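Transcriptional regulator, MarR/EmrR family (PDB 3JW4) probably binds DNA and regulates transcription as a dimeric winged helix-turn-helix protein of the MarR family. Local coordinates at residues B[38-41]-B[42-45]; B[110-113]-B[114-118]; B[130-133]-B[134-138]. All blocks are in the same frame, centred on the assembly; numbering follows the deposited sequence.

Contact 1 (B[38-41]-B[42-45])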
loop_
_atom_site.group_PDB
_atom_site.type_symbol
_atom_site.label_atom_id
_atom_site.label_comp_id
_atom_site.label_asym_id
_atom_site.label_seq_id
_atom_site.Cartn_x
_atom_site.Cartn_y
_atom_site.Cartn_z
ATOM N N GLY B 38 14.322 11.975 -9.751
ATOM C CA GLY B 38 15.129 10.799 -9.420
ATOM C C GLY B 38 15.063 10.403 -7.962
ATOM O O GLY B 38 16.000 9.769 -7.442
ATOM N N LEU B 39 13.951 10.780 -7.311
ATOM C CA LEU B 39 13.686 10.460 -5.914
ATOM C C LEU B 39 12.520 9.490 -5.807
ATOM O O LEU B 39 11.833 9.185 -6.816
ATOM C CB LEU B 39 13.323 11.714 -5.149
ATOM C CG LEU B 39 14.395 12.784 -4.936
ATOM C CD1 LEU B 39 13.707 14.163 -4.758
ATOM C CD2 LEU B 39 15.286 12.439 -3.732
ATOM N N ASN B 40 12.316 8.986 -4.598
ATOM C CA ASN B 40 11.144 8.186 -4.303
ATOM C C ASN B 40 10.691 8.500 -2.889
ATOM O O ASN B 40 11.422 9.114 -2.116
ATOM C CB ASN B 40 11.417 6.695 -4.506
ATOM C CG ASN B 40 12.591 6.210 -3.684
ATOM O OD1 ASN B 40 12.482 6.040 -2.480
ATOM N ND2 ASN B 40 13.719 5.989 -4.335
ATOM N N SER B 41 9.480 8.089 -2.559
ATOM C CA SER B 41 8.862 8.504 -1.313
ATOM C C SER B 41 9.556 7.934 -0.052
ATOM O O SER B 41 9.546 8.572 1.017
ATOM C CB SER B 41 7.382 8.135 -1.322
ATOM O OG SER B 41 7.259 6.744 -1.335
ATOM N N GLN B 42 10.143 6.751 -0.186
ATOM C CA GLN B 42 10.844 6.131 0.923
ATOM C C GLN B 42 12.125 6.932 1.290
ATOM O O GLN B 42 12.380 7.182 2.476
ATOM C CB GLN B 42 11.122 4.652 0.627
ATOM C CG GLN B 42 12.216 4.014 1.474
ATOM C CD GLN B 42 12.000 2.508 1.745
ATOM O OE1 GLN B 42 11.580 1.730 0.855
ATOM N NE2 GLN B 42 12.291 2.098 2.997
ATOM N N GLN B 43 12.882 7.357 0.290
ATOM C CA GLN B 43 14.022 8.247 0.509
ATOM C C GLN B 43 13.604 9.535 1.177
ATOM O O GLN B 43 14.275 9.995 2.066
ATOM C CB GLN B 43 14.694 8.665 -0.778
ATOM C CG GLN B 43 15.366 7.575 -1.492
ATOM C CD GLN B 43 15.703 8.006 -2.908
ATOM O OE1 GLN B 43 15.005 8.836 -3.498
ATOM N NE2 GLN B 43 16.777 7.482 -3.431
ATOM N N GLY B 44 12.504 10.111 0.710
ATOM C CA GLY B 44 11.954 11.342 1.277
ATOM C C GLY B 44 11.560 11.217 2.727
ATOM O O GLY B 44 11.925 12.051 3.541
ATOM N N ARG B 45 10.802 10.171 3.039
ATOM C CA ARG B 45 10.483 9.810 4.412
ATOM C C ARG B 45 11.726 9.613 5.300
ATOM O O ARG B 45 11.768 10.071 6.446
ATOM C CB ARG B 45 9.658 8.508 4.413
ATOM C CG ARG B 45 8.196 8.681 4.615
ATOM C CD ARG B 45 7.445 9.415 3.509
ATOM N NE ARG B 45 6.569 10.421 4.135
ATOM C CZ ARG B 45 5.348 10.777 3.738
ATOM N NH1 ARG B 45 4.705 11.714 4.432
ATOM N NH2 ARG B 45 4.764 10.220 2.679
#
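N40 and Q43 form a capping box at the start of helix 41-53. Each side chain takes the backbone N-H of the other residue. N40 is the N-cap. Its OD1 accepts from Q43 N at 3.1 Å, and the bond is nearly straight at 166°. The N-H stands above the plane of the amide group. In return, Q43 OE1 accepts from N40 N at 2.9 Å. This second bond is more bent, and its donor also lies above the carbonyl plane.

The torsions explain the exchange. N40 CG sits between the backbone N and the carbonyl carbon (chi1 56°), which turns the short amide over the first helical turn. Q43 CG is anti to its own carbonyl carbon, and the chain runs extended beyond it, back toward the loop. The two side chains cross at about a right angle, yet their amide planes are only 23° apart. N40 ND2 lies 3.2 Å from Q43 CD, so the groups are packed against each other as well as bonded to the backbone.

Q43 OE1 also touches L39, 3.6 Å from CD2. L39 also packs on L110 and F114 of helix 105-126. Just before it, G38 has a positive phi and is the C-prime residue of the Schellman motif that ends helix 14-35. One helix therefore stops and the next starts within a few residues. M77 of helix 74-83 packs on Q42 and Q43.

Regular helical bonding follows the cap. G44 N donates to N40 O. R45 N donates to S41 O at 2.9 Å, and R45 CD folds back to 3.4 Å from that same S41 O.

Contact 2 (B[110-113]-B[114-118]); sequences LVEE and FNNIF
F114 lies alongside L110, one turn further along helix 105-126. The two side chains point the same way. The nearest ring carbon is CE2, 3.8 Å from L110 CD2. L110 CG is equally near to that carbon. L110 has CG anti to its backbone N (chi1 -173°), which swings the branched end along the helix toward the ring. F114 CD2 also comes within 3.4 Å of L110 O, the carbonyl that accepts from F114 N. V111 CA lies at the edge of the same ring, near its plane.

The ring continues into the core. I47 of helix 41-53, L34 of helix 14-35 and L39 of the intervening loop all pack on F114. I47 also meets L110 and V111. V111, F114 and I117 are buried on this face, and L110 is partly so.

E113 lies on the outer side. Its contact is mostly with the backbone: CB is 3.3 Å from F114 N, and E113 O accepts from I117 N at 3.2 Å. E113 is exposed.

N116 is the third main contributor. Its CG is anti to its own carbonyl carbon, which folds the amide back over the preceding turn. There ND2 lies 3.0 Å from E112 O, but the angle is too poor for a hydrogen bond. That oxygen instead accepts from N116 N. The E112 carboxylate and the N116 amide are turned 81° against each other.

The pattern is that of an amphipathic alpha-helix. Acidic and amide groups face outward, while L110, V111, F114 and I117 join the long helix to helices 41-53 and 14-35 of the MarR fold.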
loop_
_atom_site.group_PDB
_atom_site.type_symbol
_atom_site.label_atom_id
_atom_site.label_comp_id
_atom_site.label_asym_id
_atom_site.label_seq_id
_atom_site.Cartn_x
_atom_site.Cartn_y
_atom_site.Cartn_z
ATOM N N LEU B 110 16.297 19.618 0.059
ATOM C CA LEU B 110 15.542 18.514 -0.544
ATOM C C LEU B 110 14.343 18.036 0.320
ATOM O O LEU B 110 13.297 17.707 -0.228
ATOM C CB LEU B 110 16.472 17.339 -0.800
ATOM C CG LEU B 110 16.013 16.095 -1.555
ATOM C CD1 LEU B 110 16.103 16.304 -3.001
ATOM C CD2 LEU B 110 16.872 14.890 -1.133
ATOM N N VAL B 111 14.508 17.992 1.648
ATOM C CA VAL B 111 13.422 17.657 2.560
ATOM C C VAL B 111 12.237 18.585 2.281
ATOM O O VAL B 111 11.103 18.162 2.216
ATOM C CB VAL B 111 13.848 17.838 4.037
ATOM C CG1 VAL B 111 12.619 18.116 4.926
ATOM C CG2 VAL B 111 14.613 16.613 4.545
ATOM N N GLU B 112 12.526 19.863 2.082
ATOM C CA GLU B 112 11.478 20.831 1.905
ATOM C C GLU B 112 10.731 20.600 0.593
ATOM O O GLU B 112 9.508 20.663 0.576
ATOM C CB GLU B 112 12.003 22.270 2.001
ATOM C CG GLU B 112 10.857 23.261 2.205
ATOM C CD GLU B 112 11.280 24.705 2.073
ATOM O OE1 GLU B 112 12.483 25.040 2.298
ATOM O OE2 GLU B 112 10.388 25.504 1.724
ATOM N N GLU B 113 11.442 20.304 -0.488
ATOM C CA GLU B 113 10.775 19.997 -1.747
ATOM C C GLU B 113 9.932 18.711 -1.619
ATOM O O GLU B 113 8.819 18.725 -2.077
ATOM C CB GLU B 113 11.738 19.903 -2.942
ATOM C CG GLU B 113 12.478 21.224 -3.300
ATOM C CD GLU B 113 11.658 22.214 -4.162
ATOM O OE1 GLU B 113 10.444 21.981 -4.400
ATOM O OE2 GLU B 113 12.237 23.246 -4.596
ATOM N N PHE B 114 10.452 17.657 -0.960
ATOM C CA PHE B 114 9.673 16.451 -0.637
ATOM C C PHE B 114 8.380 16.861 0.070
ATOM O O PHE B 114 7.301 16.577 -0.401
ATOM C CB PHE B 114 10.412 15.462 0.300
ATOM C CG PHE B 114 11.237 14.406 -0.403
ATOM C CD1 PHE B 114 10.629 13.393 -1.143
ATOM C CD2 PHE B 114 12.640 14.387 -0.264
ATOM C CE1 PHE B 114 11.398 12.408 -1.766
ATOM C CE2 PHE B 114 13.433 13.399 -0.892
ATOM C CZ PHE B 114 12.812 12.407 -1.650
ATOM N N ASN B 115 8.528 17.530 1.208
ATOM C CA ASN B 115 7.391 17.951 2.014
ATOM C C ASN B 115 6.347 18.724 1.232
ATOM O O ASN B 115 5.159 18.467 1.395
ATOM C CB ASN B 115 7.835 18.754 3.239
ATOM C CG ASN B 115 8.500 17.877 4.287
ATOM O OD1 ASN B 115 8.610 16.661 4.106
ATOM N ND2 ASN B 115 8.974 18.487 5.368
ATOM N N ASN B 116 6.769 19.638 0.365
ATOM C CA ASN B 116 5.789 20.378 -0.433
ATOM C C ASN B 116 4.979 19.475 -1.366
ATOM O O ASN B 116 3.790 19.688 -1.533
ATOM C CB ASN B 116 6.438 21.504 -1.223
ATOM C CG ASN B 116 7.100 22.526 -0.316
ATOM O OD1 ASN B 116 6.636 22.767 0.792
ATOM N ND2 ASN B 116 8.212 23.080 -0.757
ATOM N N ILE B 117 5.617 18.467 -1.953
ATOM C CA ILE B 117 4.907 17.542 -2.806
ATOM C C ILE B 117 3.845 16.805 -1.982
ATOM O O ILE B 117 2.671 16.768 -2.366
ATOM C CB ILE B 117 5.868 16.586 -3.513
ATOM C CG1 ILE B 117 6.736 17.376 -4.515
ATOM C CG2 ILE B 117 5.098 15.513 -4.250
ATOM C CD1 ILE B 117 7.704 16.506 -5.301
ATOM N N PHE B 118 4.238 16.300 -0.818
ATOM C CA PHE B 118 3.307 15.582 0.064
ATOM C C PHE B 118 2.166 16.476 0.544
ATOM O O PHE B 118 1.029 16.018 0.697
ATOM C CB PHE B 118 4.026 14.972 1.275
ATOM C CG PHE B 118 5.088 13.924 0.927
ATOM C CD1 PHE B 118 4.887 12.997 -0.073
ATOM C CD2 PHE B 118 6.269 13.851 1.673
ATOM C CE1 PHE B 118 5.856 12.019 -0.354
ATOM C CE2 PHE B 118 7.260 12.890 1.398
ATOM C CZ PHE B 118 7.045 11.961 0.383
#

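Contact 3 (B[130-133]-B[134-138])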
loop_
_atom_site.group_PDB
_atom_site.type_symbol
_atom_site.label_atom_id
_atom_site.label_comp_id
_atom_site.label_asym_id
_atom_site.label_seq_id
_atom_site.Cartn_x
_atom_site.Cartn_y
_atom_site.Cartn_z
ATOM N N THR B 130 -16.548 20.264 2.390
ATOM C CA THR B 130 -16.860 21.322 3.356
ATOM C C THR B 130 -15.989 21.163 4.607
ATOM O O THR B 130 -15.461 20.081 4.868
ATOM C CB THR B 130 -18.312 21.256 3.814
ATOM O OG1 THR B 130 -18.527 20.030 4.521
ATOM C CG2 THR B 130 -19.283 21.323 2.629
ATOM N N LYS B 131 -15.842 22.238 5.384
ATOM C CA LYS B 131 -15.156 22.143 6.675
ATOM C C LYS B 131 -15.759 21.040 7.583
ATOM O O LYS B 131 -15.031 20.319 8.247
ATOM C CB LYS B 131 -15.143 23.511 7.383
ATOM C CG LYS B 131 -13.951 24.391 6.945
ATOM C CD LYS B 131 -14.212 25.909 7.153
ATOM C CE LYS B 131 -13.036 26.763 6.698
ATOM N NZ LYS B 131 -12.037 25.949 5.901
ATOM N N ASP B 132 -17.075 20.878 7.587
ATOM C CA ASP B 132 -17.670 19.853 8.429
ATOM C C ASP B 132 -17.304 18.436 7.941
ATOM O O ASP B 132 -16.954 17.558 8.721
ATOM C CB ASP B 132 -19.174 20.028 8.508
ATOM C CG ASP B 132 -19.783 19.211 9.633
ATOM O OD1 ASP B 132 -19.229 19.261 10.767
ATOM O OD2 ASP B 132 -20.790 18.515 9.393
ATOM N N GLU B 133 -17.347 18.242 6.635
ATOM C CA GLU B 133 -16.964 16.971 6.043
ATOM C C GLU B 133 -15.495 16.639 6.349
ATOM O O GLU B 133 -15.161 15.497 6.623
ATOM C CB GLU B 133 -17.226 16.982 4.531
ATOM C CG GLU B 133 -18.675 16.749 4.148
ATOM C CD GLU B 133 -18.977 17.195 2.701
ATOM O OE1 GLU B 133 -18.156 17.896 2.068
ATOM O OE2 GLU B 133 -20.042 16.849 2.201
ATOM N N GLN B 134 -14.631 17.634 6.321
ATOM C CA GLN B 134 -13.219 17.431 6.684
ATOM C C GLN B 134 -13.039 16.990 8.149
ATOM O O GLN B 134 -12.217 16.135 8.458
ATOM C CB GLN B 134 -12.415 18.708 6.457
ATOM C CG GLN B 134 -12.340 19.128 4.978
ATOM C CD GLN B 134 -11.680 20.482 4.785
ATOM O OE1 GLN B 134 -10.638 20.756 5.357
ATOM N NE2 GLN B 134 -12.274 21.311 3.967
ATOM N N LYS B 135 -13.816 17.584 9.031
ATOM C CA LYS B 135 -13.763 17.264 10.456
ATOM C C LYS B 135 -14.328 15.843 10.676
ATOM O O LYS B 135 -13.751 15.013 11.388
ATOM C CB LYS B 135 -14.573 18.307 11.218
ATOM C CG LYS B 135 -14.039 18.641 12.568
ATOM C CD LYS B 135 -14.746 19.887 13.189
ATOM C CE LYS B 135 -16.263 19.725 13.240
ATOM N NZ LYS B 135 -16.695 18.355 13.615
ATOM N N GLN B 136 -15.435 15.543 10.024
ATOM C CA GLN B 136 -15.996 14.197 10.132
ATOM C C GLN B 136 -15.028 13.143 9.596
ATOM O O GLN B 136 -14.832 12.129 10.237
ATOM C CB GLN B 136 -17.344 14.114 9.441
ATOM C CG GLN B 136 -18.393 14.947 10.111
ATOM C CD GLN B 136 -19.632 15.154 9.256
ATOM O OE1 GLN B 136 -19.688 14.750 8.080
ATOM N NE2 GLN B 136 -20.645 15.805 9.848
ATOM N N LEU B 137 -14.397 13.392 8.450
ATOM C CA LEU B 137 -13.502 12.404 7.844
ATOM C C LEU B 137 -12.292 12.123 8.741
ATOM O O LEU B 137 -11.859 10.965 8.875
ATOM C CB LEU B 137 -13.009 12.867 6.479
ATOM C CG LEU B 137 -12.108 11.937 5.661
ATOM C CD1 LEU B 137 -12.734 10.555 5.399
ATOM C CD2 LEU B 137 -11.691 12.582 4.347
HETATM N N MSE B 138 -11.730 13.165 9.326
HETATM C CA MSE B 138 -10.558 12.986 10.193
HETATM C C MSE B 138 -10.929 12.123 11.377
HETATM O O MSE B 138 -10.244 11.167 11.696
HETATM C CB MSE B 138 -10.024 14.318 10.710
HETATM C CG MSE B 138 -8.780 14.189 11.630
HETATM SE SE MSE B 138 -7.323 13.473 10.593
HETATM C CE MSE B 138 -6.613 15.200 9.973
#
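D132 meets both K135 and Q136 one turn on in helix 131-146. Its OD2 lies 2.8 Å from Q136 NE2. The pair is close, but its angle is too poor for a hydrogen bond. The carboxylate and amide planes are 68° apart. The other oxygen, OD1, faces K135 NZ in a long salt bridge of 3.9 Å. K135 CE is just as near to OD1. D132 has CG anti to the backbone N (chi1 -166°), which brings the carboxylate forward to these two partners.

Q134 packs on the first turn. Its CG lies 3.3 Å from T130 O, the oxygen that accepts from Q134 N. Q134 NE2 donates to L129 O in the preceding loop. Two groups of Q134 thus hold the chain just before the helix.

T130, the N-cap, and E133 form a capping box at the start of this helix. T130 OG1 accepts from E133 N at 3.0 Å, and this bond is fairly straight. E133 OE1 accepts from T130 N at 2.9 Å. That N-H reaches OE1 on its anti side, 29° out of the carboxylate plane. E133 CG is anti to its own carbonyl carbon, and the extended chain carries the carboxylate back to the N-cap.

E133 OE1 also forms a salt bridge with K143 of the second subunit, so the capping oxygen has a partner across the dimer interface. I140 of the second subunit packs on E133 and L137, and Q136 meets Q136 of the second subunit. Y15 OH of the second subunit is hydrogen-bonded to Q134 O.

Overall arrangement
The three contacts follow in series along the chain; each is local, and none nests in or crosses another. Contact 1 closes the short turn between helices 14-35 and 41-53. Contact 2 lies within the long helix 105-126. Contact 3 opens helix 131-146, which comes next in the chain. Contacts 1 and 2 touch: F114 CZ is 3.2 Å from G44 CA, so the start of helix 41-53 is packed on helix 105-126. Contact 3 stands apart, its centre about 25 Å from that of contact 2 and about 30 Å from that of contact 1. Seven of its residues are within reach of the second subunit, against one each in contacts 1 and 2.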